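Local coordinates for putative uncharacterized protein (Pyrococcus furiosus, PDB 3UFC) that binds CRISPR RNA and is a paralogue of the Cas6 endoribonucleases in the CRISPR antiviral defence system, at residues Leu159-Leu162 with Arg163-Met166. Numbering follows the deposited sequence.
Sequences LDRL and RKVM
Two turns near the start of the amphipathic helix 158-174, in the C-terminal ferredoxin-like half of this Cas6 relative, hold Leu159, Asp160 and Arg163 together on one flank. The i to i+4 backbone bonds join the turns: Arg163 N gives its hydrogen to Leu159 O at 2.8 Å, and the N-H groups of Lys164, Val165 and Met166 bond to the carbonyl oxygens of Asp160, Arg161 and Leu162. Arg163 runs back along the helix, extended from CG to NE, with its CG 3.2 Å from Leu159 O. Its long aliphatic stem lets the charged end reach one turn back, where the methyl CD2 of Leu159 lies over one face of the guanidinium, displaced toward the rim and 3.2 Å from NH2. Asp160, short and acidic, meets the same group obliquely: OD1 accepts a weak, bent hydrogen bond from Arg163 NH1 (3.2 Å, 131°) within a salt bridge, the carboxylate and guanidinium planes 43° apart. A firmer partner for Arg163 is the carbonyl of Phe183 on strand 183-197, bound through NE, so the arginine ties helix to sheet. On another, partly exposed flank, suited to long charged chains, Arg161 and Lys164 run alongside each other; Lys164 NZ lies 2.6 Å from Arg161 NH2, so their relative placement is doubtful. Arg161 NH1 also makes a weak hydrogen bond to Arg137 O of strand 136-142. The inner side is apolar. Leu162 packs on Val136 and Phe183, while Met166, its chain bent at chi2 and chi3, reaches Ile217 and Phe220 of helix 215-224. Leu162 has CG anti to the backbone N (chi1 178°), which brings CD1 to 4.0 Å from Met166 CG.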
loop_
_atom_site.group_PDB
_atom_site.type_symbol
_atom_site.label_atom_id
_atom_site.label_comp_id
_atom_site.label_asym_id
_atom_site.label_seq_id
_atom_site.Cartn_x
_atom_site.Cartn_y
_atom_site.Cartn_z
ATOM N N LEU A 159 -18.554 2.163 1.252
ATOM C CA LEU A 159 -18.691 0.805 0.747
ATOM C C LEU A 159 -18.959 0.725 -0.754
ATOM O O LEU A 159 -18.264 0.001 -1.463
ATOM C CB LEU A 159 -19.785 0.052 1.516
ATOM C CG LEU A 159 -19.982 -1.402 1.068
ATOM C CD1 LEU A 159 -18.665 -2.154 1.181
ATOM C CD2 LEU A 159 -21.056 -2.068 1.916
ATOM N N ASP A 160 -19.955 1.457 -1.247
ATOM C CA ASP A 160 -20.250 1.417 -2.676
ATOM C C ASP A 160 -19.074 1.907 -3.508
ATOM O O ASP A 160 -18.796 1.365 -4.580
ATOM C CB ASP A 160 -21.501 2.233 -3.003
ATOM C CG ASP A 160 -22.774 1.525 -2.584
ATOM O OD1 ASP A 160 -22.760 0.275 -2.518
ATOM O OD2 ASP A 160 -23.786 2.207 -2.333
ATOM N N ARG A 161 -18.386 2.934 -3.019
ATOM C CA ARG A 161 -17.220 3.449 -3.727
ATOM C C ARG A 161 -16.106 2.390 -3.727
ATOM O O ARG A 161 -15.474 2.145 -4.754
ATOM C CB ARG A 161 -16.718 4.730 -3.065
ATOM C CG ARG A 161 -17.580 5.957 -3.329
ATOM C CD ARG A 161 -17.111 6.685 -4.574
ATOM N NE ARG A 161 -17.820 6.273 -5.776
ATOM C CZ ARG A 161 -17.427 6.580 -7.010
ATOM N NH1 ARG A 161 -16.324 7.293 -7.198
ATOM N NH2 ARG A 161 -18.152 6.196 -8.053
ATOM N N LEU A 162 -15.872 1.762 -2.576
ATOM C CA LEU A 162 -14.832 0.738 -2.485
ATOM C C LEU A 162 -15.173 -0.410 -3.438
ATOM O O LEU A 162 -14.310 -0.908 -4.160
ATOM C CB LEU A 162 -14.706 0.215 -1.048
ATOM C CG LEU A 162 -13.673 -0.907 -0.830
ATOM C CD1 LEU A 162 -12.284 -0.427 -1.249
ATOM C CD2 LEU A 162 -13.669 -1.332 0.631
ATOM N N ARG A 163 -16.442 -0.816 -3.453
ATOM C CA ARG A 163 -16.868 -1.893 -4.330
ATOM C C ARG A 163 -16.569 -1.576 -5.791
ATOM O O ARG A 163 -16.002 -2.404 -6.500
ATOM C CB ARG A 163 -18.361 -2.157 -4.164
ATOM C CG ARG A 163 -18.734 -2.827 -2.863
ATOM C CD ARG A 163 -20.240 -2.756 -2.644
ATOM N NE ARG A 163 -20.664 -3.589 -1.525
ATOM C CZ ARG A 163 -21.886 -3.576 -1.005
ATOM N NH1 ARG A 163 -22.810 -2.765 -1.504
ATOM N NH2 ARG A 163 -22.182 -4.370 0.014
ATOM N N LYS A 164 -16.940 -0.377 -6.236
ATOM C CA LYS A 164 -16.708 0.015 -7.624
ATOM C C LYS A 164 -15.226 0.060 -7.963
ATOM O O LYS A 164 -14.807 -0.411 -9.020
ATOM C CB LYS A 164 -17.315 1.392 -7.917
ATOM C CG LYS A 164 -17.258 1.750 -9.393
ATOM C CD LYS A 164 -17.449 3.239 -9.642
ATOM C CE LYS A 164 -16.219 4.019 -9.208
ATOM N NZ LYS A 164 -16.248 5.420 -9.704
ATOM N N VAL A 165 -14.440 0.650 -7.072
ATOM C CA VAL A 165 -13.005 0.748 -7.282
ATOM C C VAL A 165 -12.380 -0.641 -7.455
ATOM O O VAL A 165 -11.603 -0.865 -8.379
ATOM C CB VAL A 165 -12.321 1.468 -6.099
ATOM C CG1 VAL A 165 -10.810 1.299 -6.178
ATOM C CG2 VAL A 165 -12.672 2.946 -6.133
ATOM N N MET A 166 -12.730 -1.572 -6.571
ATOM C CA MET A 166 -12.170 -2.917 -6.653
ATOM C C MET A 166 -12.556 -3.610 -7.963
ATOM O O MET A 166 -11.723 -4.275 -8.580
ATOM C CB MET A 166 -12.606 -3.754 -5.444
ATOM C CG MET A 166 -12.086 -3.218 -4.093
ATOM S SD MET A 166 -10.289 -2.902 -4.071
ATOM C CE MET A 166 -9.667 -4.593 -4.027
#